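Surface protein SPB1 (Streptococcus agalactiae, PDB 4UZG) forms the backbone subunit of the group B streptococcus type 2b pilus, probably joined end to end into the fibre by a sortase. Local coordinates at residues Lys34-Val39 and Asn152-Asn157; Tyr38-Thr43 and Ile93-Ala98; Val27-Thr32 and Asp113-Lys118. One frame throughout, in Å; residues are numbered along the deposited sequence.

Contact 1. Residues Lys34-Val39 and Asn152-Asn157. With CA (calcium ion), chain F.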
# COMPACT_ATOMS: atom_id res chain seq x y z
N LYS A 34 5.66 2.68 38.31
CA LYS A 34 4.62 1.74 37.96
C LYS A 34 4.03 2.12 36.59
O LYS A 34 3.72 3.30 36.36
CB LYS A 34 3.54 1.83 39.03
CG LYS A 34 2.28 1.11 38.72
CD LYS A 34 1.34 1.14 39.90
CE LYS A 34 0.08 0.37 39.62
NZ LYS A 34 -0.88 0.39 40.75
N VAL A 35 3.88 1.14 35.71
CA VAL A 35 3.21 1.36 34.43
C VAL A 35 1.72 1.12 34.60
O VAL A 35 1.27 0.01 34.92
CB VAL A 35 3.75 0.45 33.33
CG1 VAL A 35 2.98 0.69 32.03
CG2 VAL A 35 5.24 0.72 33.12
N TYR A 36 0.94 2.17 34.34
CA TYR A 36 -0.52 2.08 34.44
C TYR A 36 -1.21 2.12 33.07
O TYR A 36 -2.42 1.88 33.01
CB TYR A 36 -1.09 3.15 35.39
CG TYR A 36 -0.73 4.55 34.99
CD1 TYR A 36 -1.47 5.21 34.03
CD2 TYR A 36 0.38 5.19 35.53
CE1 TYR A 36 -1.14 6.50 33.65
CE2 TYR A 36 0.72 6.48 35.16
CZ TYR A 36 -0.03 7.11 34.19
OH TYR A 36 0.26 8.39 33.77
N GLN A 37 -0.48 2.39 31.99
CA GLN A 37 -1.04 2.31 30.65
C GLN A 37 0.06 2.23 29.63
O GLN A 37 1.18 2.64 29.89
CB GLN A 37 -1.92 3.53 30.35
CG GLN A 37 -1.16 4.84 30.30
CD GLN A 37 -2.05 6.05 30.11
OE1 GLN A 37 -3.24 6.01 30.42
NE2 GLN A 37 -1.47 7.13 29.64
N TYR A 38 -0.30 1.72 28.45
CA TYR A 38 0.51 1.89 27.24
C TYR A 38 -0.33 2.66 26.23
O TYR A 38 -1.52 2.37 26.06
CB TYR A 38 0.99 0.54 26.65
CG TYR A 38 2.12 -0.04 27.43
CD1 TYR A 38 3.43 0.34 27.17
CD2 TYR A 38 1.89 -0.93 28.47
CE1 TYR A 38 4.47 -0.15 27.95
CE2 TYR A 38 2.92 -1.43 29.23
CZ TYR A 38 4.21 -1.02 29.00
OH TYR A 38 5.26 -1.48 29.77
N VAL A 39 0.29 3.61 25.55
CA VAL A 39 -0.39 4.44 24.56
C VAL A 39 0.24 4.21 23.19
O VAL A 39 1.45 4.39 23.01
CB VAL A 39 -0.26 5.92 24.93
CG1 VAL A 39 -1.03 6.77 23.92
CG2 VAL A 39 -0.74 6.20 26.35
N ASN A 152 4.28 4.12 23.97
CA ASN A 152 4.93 4.70 25.15
C ASN A 152 4.18 4.24 26.40
O ASN A 152 2.95 4.16 26.41
CB ASN A 152 4.85 6.23 25.13
CG ASN A 152 5.79 6.87 24.13
OD1 ASN A 152 6.97 7.03 24.38
ND2 ASN A 152 5.25 7.25 22.97
N PRO A 153 4.91 4.01 27.51
CA PRO A 153 4.24 3.82 28.80
C PRO A 153 3.75 5.15 29.33
O PRO A 153 4.37 6.19 29.07
CB PRO A 153 5.36 3.26 29.66
CG PRO A 153 6.60 3.94 29.11
CD PRO A 153 6.37 4.04 27.62
N ASN A 154 2.71 5.09 30.15
CA ASN A 154 2.27 6.23 30.95
C ASN A 154 2.14 7.47 30.07
O ASN A 154 1.41 7.42 29.08
CB ASN A 154 3.17 6.38 32.18
CG ASN A 154 3.04 5.19 33.10
OD1 ASN A 154 2.16 4.35 32.93
ND2 ASN A 154 3.90 5.13 34.11
N THR A 155 2.80 8.58 30.42
CA THR A 155 2.65 9.80 29.64
C THR A 155 3.92 10.18 28.89
O THR A 155 4.07 11.31 28.41
CB THR A 155 2.19 10.97 30.49
OG1 THR A 155 3.14 11.21 31.53
CG2 THR A 155 0.84 10.68 31.10
N SER A 156 4.83 9.25 28.71
CA SER A 156 6.01 9.55 27.93
C SER A 156 5.68 9.74 26.45
O SER A 156 4.75 9.15 25.94
CB SER A 156 7.03 8.43 28.04
OG SER A 156 8.19 8.79 27.31
N ASN A 157 6.45 10.58 25.77
CA ASN A 157 6.38 10.69 24.31
C ASN A 157 7.77 10.49 23.68
O ASN A 157 8.00 10.93 22.55
CB ASN A 157 5.75 12.01 23.82
CG ASN A 157 6.66 13.20 24.00
OD1 ASN A 157 7.57 13.16 24.82
ND2 ASN A 157 6.44 14.27 23.23
CA CA F . 9.47 13.85 25.87
O HOH W 1 2.57 6.70 21.90
O HOH W 2 8.30 12.38 27.53
O HOH W 3 8.16 15.12 27.52

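Contact 2. Residues Tyr38-Thr43 and Ile93-Ala98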
# COMPACT_ATOMS: atom_id res chain seq x y z
N TYR A 38 -0.30 1.72 28.45
CA TYR A 38 0.51 1.89 27.24
C TYR A 38 -0.33 2.66 26.23
O TYR A 38 -1.52 2.37 26.06
CB TYR A 38 0.99 0.54 26.65
CG TYR A 38 2.12 -0.04 27.43
CD1 TYR A 38 3.43 0.34 27.17
CD2 TYR A 38 1.89 -0.93 28.47
CE1 TYR A 38 4.47 -0.15 27.95
CE2 TYR A 38 2.92 -1.43 29.23
CZ TYR A 38 4.21 -1.02 29.00
OH TYR A 38 5.26 -1.48 29.77
N VAL A 39 0.29 3.61 25.55
CA VAL A 39 -0.39 4.44 24.56
C VAL A 39 0.24 4.21 23.19
O VAL A 39 1.45 4.39 23.01
CB VAL A 39 -0.26 5.92 24.93
CG1 VAL A 39 -1.03 6.77 23.92
CG2 VAL A 39 -0.74 6.20 26.35
N ILE A 40 -0.59 3.80 22.23
CA ILE A 40 -0.18 3.56 20.86
C ILE A 40 -0.78 4.67 20.01
O ILE A 40 -2.00 4.81 19.92
CB ILE A 40 -0.72 2.20 20.37
CG1 ILE A 40 -0.18 1.06 21.25
CG2 ILE A 40 -0.36 1.98 18.89
CD1 ILE A 40 -1.17 0.55 22.28
N LYS A 41 0.09 5.47 19.39
CA LYS A 41 -0.35 6.58 18.55
C LYS A 41 0.12 6.34 17.14
O LYS A 41 1.29 6.09 16.92
CB LYS A 41 0.25 7.90 19.04
CG LYS A 41 -0.40 8.44 20.26
CD LYS A 41 0.16 9.79 20.67
CE LYS A 41 -0.52 10.30 21.94
NZ LYS A 41 -0.02 11.67 22.30
N ASP A 42 -0.79 6.43 16.17
CA ASP A 42 -0.44 6.13 14.77
C ASP A 42 -0.84 7.31 13.91
O ASP A 42 -2.02 7.69 13.87
CB ASP A 42 -1.19 4.87 14.35
CG ASP A 42 -0.75 4.32 13.03
OD1 ASP A 42 -0.43 5.07 12.10
OD2 ASP A 42 -0.78 3.06 12.87
N THR A 43 0.16 7.91 13.27
CA THR A 43 -0.07 9.00 12.34
C THR A 43 0.05 8.40 10.93
O THR A 43 1.13 8.00 10.50
CB THR A 43 0.94 10.13 12.52
OG1 THR A 43 0.91 10.58 13.87
CG2 THR A 43 0.63 11.30 11.57
N ILE A 93 -4.70 4.48 20.63
CA ILE A 93 -5.24 3.42 21.47
C ILE A 93 -4.52 3.47 22.81
O ILE A 93 -3.30 3.48 22.86
CB ILE A 93 -5.06 2.05 20.78
CG1 ILE A 93 -6.09 1.91 19.67
CG2 ILE A 93 -5.19 0.89 21.79
CD1 ILE A 93 -5.88 0.75 18.74
N THR A 94 -5.29 3.51 23.90
CA THR A 94 -4.72 3.53 25.24
C THR A 94 -5.15 2.26 25.94
O THR A 94 -6.34 1.99 26.06
CB THR A 94 -5.20 4.76 26.01
OG1 THR A 94 -4.84 5.93 25.28
CG2 THR A 94 -4.59 4.83 27.39
N ILE A 95 -4.18 1.47 26.39
CA ILE A 95 -4.44 0.20 27.03
C ILE A 95 -4.16 0.36 28.54
O ILE A 95 -3.02 0.51 28.95
CB ILE A 95 -3.55 -0.92 26.47
CG1 ILE A 95 -3.75 -1.06 24.96
CG2 ILE A 95 -3.83 -2.23 27.20
CD1 ILE A 95 -2.82 -2.06 24.29
N PRO A 96 -5.21 0.35 29.38
CA PRO A 96 -4.95 0.42 30.82
C PRO A 96 -4.21 -0.85 31.27
O PRO A 96 -4.50 -1.95 30.80
CB PRO A 96 -6.36 0.53 31.43
CG PRO A 96 -7.26 -0.07 30.44
CD PRO A 96 -6.65 0.26 29.09
N TRP A 97 -3.28 -0.66 32.20
CA TRP A 97 -2.34 -1.72 32.57
C TRP A 97 -2.47 -2.11 34.04
O TRP A 97 -1.97 -3.16 34.45
CB TRP A 97 -0.91 -1.25 32.27
CG TRP A 97 0.03 -2.35 31.90
CD1 TRP A 97 1.11 -2.78 32.61
CD2 TRP A 97 -0.01 -3.14 30.71
NE1 TRP A 97 1.73 -3.79 31.94
CE2 TRP A 97 1.07 -4.04 30.78
CE3 TRP A 97 -0.84 -3.16 29.59
CZ2 TRP A 97 1.34 -4.96 29.77
CZ3 TRP A 97 -0.58 -4.09 28.59
CH2 TRP A 97 0.50 -4.96 28.68
N ALA A 98 -3.13 -1.27 34.82
CA ALA A 98 -3.30 -1.51 36.25
C ALA A 98 -4.54 -0.78 36.70
O ALA A 98 -4.98 0.17 36.05
CB ALA A 98 -2.06 -1.02 37.05

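Contact 3. Residues Val27-Thr32 and Asp113-Lys118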
# COMPACT_ATOMS: atom_id res chain seq x y z
N VAL A 27 5.98 -4.44 30.11
CA VAL A 27 6.13 -4.92 31.48
C VAL A 27 5.48 -3.93 32.45
O VAL A 27 4.95 -2.89 32.06
CB VAL A 27 7.62 -5.14 31.85
CG1 VAL A 27 8.22 -6.26 31.01
CG2 VAL A 27 8.41 -3.85 31.72
N ASN A 28 5.53 -4.25 33.74
CA ASN A 28 4.78 -3.53 34.74
C ASN A 28 5.50 -2.32 35.36
O ASN A 28 4.85 -1.51 36.00
CB ASN A 28 4.32 -4.51 35.80
CG ASN A 28 3.23 -5.45 35.27
OD1 ASN A 28 2.59 -5.16 34.26
ND2 ASN A 28 3.00 -6.55 35.97
N TYR A 29 6.81 -2.20 35.13
CA TYR A 29 7.59 -1.04 35.59
C TYR A 29 8.43 -0.43 34.47
O TYR A 29 8.92 -1.13 33.59
CB TYR A 29 8.50 -1.41 36.77
CG TYR A 29 7.70 -1.77 37.98
CD1 TYR A 29 7.27 -0.79 38.87
CD2 TYR A 29 7.30 -3.07 38.21
CE1 TYR A 29 6.50 -1.11 39.98
CE2 TYR A 29 6.53 -3.40 39.31
CZ TYR A 29 6.12 -2.41 40.18
OH TYR A 29 5.36 -2.76 41.27
N HIS A 30 8.60 0.89 34.52
CA HIS A 30 9.42 1.64 33.57
C HIS A 30 10.25 2.61 34.39
O HIS A 30 9.72 3.57 34.95
CB HIS A 30 8.51 2.39 32.58
CG HIS A 30 9.25 3.27 31.63
ND1 HIS A 30 9.03 4.63 31.56
CD2 HIS A 30 10.19 3.00 30.70
CE1 HIS A 30 9.81 5.15 30.63
NE2 HIS A 30 10.52 4.18 30.09
N GLY A 31 11.56 2.35 34.47
CA GLY A 31 12.38 3.05 35.43
C GLY A 31 11.92 2.46 36.74
O GLY A 31 11.76 1.23 36.86
N THR A 32 11.66 3.33 37.71
CA THR A 32 11.14 2.92 39.01
C THR A 32 9.64 3.21 39.09
O THR A 32 9.03 3.07 40.15
CB THR A 32 11.87 3.66 40.13
OG1 THR A 32 11.72 5.07 39.93
CG2 THR A 32 13.35 3.32 40.13
N ASP A 113 0.62 -5.68 43.73
CA ASP A 113 -0.02 -4.48 43.22
C ASP A 113 -1.26 -4.87 42.40
O ASP A 113 -1.71 -6.02 42.49
CB ASP A 113 0.99 -3.68 42.41
CG ASP A 113 0.79 -2.18 42.52
OD1 ASP A 113 -0.36 -1.71 42.58
OD2 ASP A 113 1.81 -1.47 42.52
N ASP A 114 -1.82 -3.94 41.64
CA ASP A 114 -3.10 -4.18 40.96
C ASP A 114 -2.97 -4.21 39.44
O ASP A 114 -3.89 -3.84 38.72
CB ASP A 114 -4.15 -3.15 41.42
CG ASP A 114 -3.72 -1.72 41.21
OD1 ASP A 114 -2.80 -1.47 40.40
OD2 ASP A 114 -4.35 -0.84 41.84
N PHE A 115 -1.82 -4.67 38.98
CA PHE A 115 -1.58 -4.91 37.56
C PHE A 115 -2.53 -5.94 36.98
O PHE A 115 -2.87 -6.94 37.63
CB PHE A 115 -0.15 -5.40 37.35
CG PHE A 115 0.89 -4.40 37.75
CD1 PHE A 115 1.06 -3.24 37.01
CD2 PHE A 115 1.70 -4.59 38.86
CE1 PHE A 115 2.02 -2.31 37.35
CE2 PHE A 115 2.66 -3.65 39.21
CZ PHE A 115 2.82 -2.52 38.46
N PHE A 116 -2.93 -5.74 35.72
CA PHE A 116 -3.79 -6.69 35.03
C PHE A 116 -3.04 -7.86 34.41
O PHE A 116 -3.61 -8.94 34.26
CB PHE A 116 -4.58 -6.00 33.92
CG PHE A 116 -5.40 -4.82 34.37
CD1 PHE A 116 -6.02 -4.80 35.61
CD2 PHE A 116 -5.56 -3.73 33.53
CE1 PHE A 116 -6.77 -3.71 35.99
CE2 PHE A 116 -6.30 -2.64 33.89
CZ PHE A 116 -6.93 -2.61 35.13
N TYR A 117 -1.78 -7.64 34.04
CA TYR A 117 -1.01 -8.58 33.25
C TYR A 117 0.28 -8.86 34.01
O TYR A 117 0.70 -8.10 34.90
CB TYR A 117 -0.75 -8.00 31.85
CG TYR A 117 -2.04 -7.50 31.22
CD1 TYR A 117 -3.08 -8.37 30.92
CD2 TYR A 117 -2.26 -6.14 31.01
CE1 TYR A 117 -4.30 -7.91 30.40
CE2 TYR A 117 -3.47 -5.67 30.47
CZ TYR A 117 -4.48 -6.57 30.18
OH TYR A 117 -5.70 -6.15 29.68
N LYS A 118 0.88 -9.99 33.70
CA LYS A 118 2.11 -10.36 34.38
C LYS A 118 3.17 -10.75 33.38
O LYS A 118 2.89 -11.10 32.22
CB LYS A 118 1.88 -11.46 35.42
CG LYS A 118 1.19 -12.67 34.88
CD LYS A 118 0.94 -13.71 35.97
CE LYS A 118 0.42 -15.01 35.36
NZ LYS A 118 0.28 -16.11 36.36
O HOH W 4 -0.27 -5.29 33.95

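Contact 1. Residues Lys34-Val39 and Asn152-Asn157
The carboxamide of Asn154 lies over one face of the Tyr36 ring. The two planes are only 12° apart, a stacked amide on an aromatic ring. OD1 sits off the ring centre, with Asn154 OD1 3.3 Å from Tyr36 CD2. Backbone bonds at both ends of the amide hold it parallel to the ring and fix its rotation. Its OD1 takes the N-H of Tyr36 on a lone pair (Tyr36 N to Asn154 OD1 2.9 Å), and a weak bond from Gln37 N adds to this. Its ND2 gives a bond to the carbonyl of Lys34 (Asn154 ND2 to Lys34 O 2.9 Å), close to the amide plane. Gln37 bonds back to Asn154. Its CG stands between the backbone N and the carbonyl carbon (chi1 65°), and the extended chain brings NE2 above the carbonyl plane of Asn154 (Gln37 NE2 to Asn154 O 2.9 Å). Asn154 N in turn bonds to Gln37 O at 2.9 Å. Beyond Asn154 come two antiparallel bridges. Tyr38 and Pro153 are the non-hydrogen-bonded pair, Val39 and Asn152 the hydrogen-bonded one. Asn154 enters a type II' turn from Pro153 to Ser156, and Asn157 just beyond it binds a calcium ion with Asp158. The contact lies where strands 37-43 and 146-153 meet their loops, with strand 37-43 between 146-153 and 90-96 in the large sheet.

Contact 2. Residues Tyr38-Thr43 and Ile93-Ala98
Tyr38 turns the edge of its ring to the face of Trp97 in a T-shaped stack. The planes stand at 81° and the Tyr38 ring centroid is 4.8 Å from that of the six-membered ring of Trp97. With CG beside the backbone N (chi1 -76°), the tyrosine brings its CD2-CE2 edge to the indole, and Tyr38 CE2 comes 3.6 Å from Trp97 CE2. The ring stands on the face of the sheet shared with Ile40, Ile93 and Ile95. Its hydroxyl bonds to the carbonyl of Val27. The isoleucines fill the same face. Ile40 CD1 leans across toward the next pair and meets Ile95 CD1 at 3.7 Å; it also reaches Ile93 CG2, at 4.1 Å. An unusual chi2 of 101° turns this methyl toward both Ile93 and Ile95. Strands 37-43 and 90-96 are antiparallel neighbours in the large sheet of the N-terminal part of the chain. Strand 16-26, counted in the same sheet, packs over the isoleucine face: its Ile21 touches Ile40, and its Ala26 touches both Tyr38 and Trp97. The sheet thus folds over on itself, consistent with a beta sandwich. Tyr38 with Ile95 and Ile40 with Ile93 are hydrogen-bonded pairs, and Val39 with Thr94 is the non-hydrogen-bonded pair between them. The bond from Ile95 N to Tyr38 O, 2.8 Å long, is almost straight. On the other face Val39 and Thr94 stand alongside each other, Val39 CG1 being 4.1 Å from Thr94 OG1.

Contact 3. Residues Val27-Thr32 and Asp113-Lys118
The two backbones form no ladder here, and their nearest CA atoms, Asn28 CA and Phe115 CA, are 7.1 Å apart. Side chains bridge the gap. Asn28 lies flat on the Phe115 ring, its amide plane within 1° of the ring plane. The two side chains run antiparallel, one over the other. Phe115 CG lies beside its backbone N (chi1 -64°), which carries the ring against Asn28. Asn28 CB stands over the ring centre, 3.5 Å from the Phe115 centroid, in a CH-pi contact. Asn28 O comes 3.2 Å from Phe115 CE1. The amide lies further along, with Asn28 ND2 3.5 Å from Phe115 CG. From there ND2 gives a nearly straight bond to a backbone carbonyl (Asn28 ND2 to Tyr117 O 3.0 Å), which lies almost in the amide plane. A water bridges Asn28 OD1, at 2.9 Å, and Tyr117 N, whose N-H it accepts. OD1 also has a weak bond from Trp97 NE1. The side chain of Asn28 is therefore bound at both ends of its amide. Residues 113-118 belong to the long loop between strands 90-96 and 121-131, part of which is not modelled. Strands 29-30 and 33-34 form a small beta hairpin, and the loop packs beside it through Asn28 and Tyr29. The Phe115 edge points at the Tyr29 face in an offset edge-to-face pair, with planes at 72°. Tyr29 CZ is 3.7 Å from Phe115 CZ. Lys34 makes a cation-pi contact with Phe115 and salt bridges with Asp113 and Asp114.

How the contacts relate
Contacts 1 and 2 are buried and sit on the two edges of strand 37-43, sharing Tyr38 and Val39. Contact 3 lies at the surface, beyond the end of the same sheet. The chemistry changes accordingly. Contact 2 combines a regular ladder with apolar packing. Contact 1 begins as a ladder and passes into side-chain amide bonds where the strands end. Contact 3 has no strand pairing across it and relies on two aromatic rings, an amide and a water. The three also touch directly. Tyr38 and Lys34 each reach residues of contact 3, and Trp97 O of contact 2 probably accepts a hydrogen bond from Phe116 N.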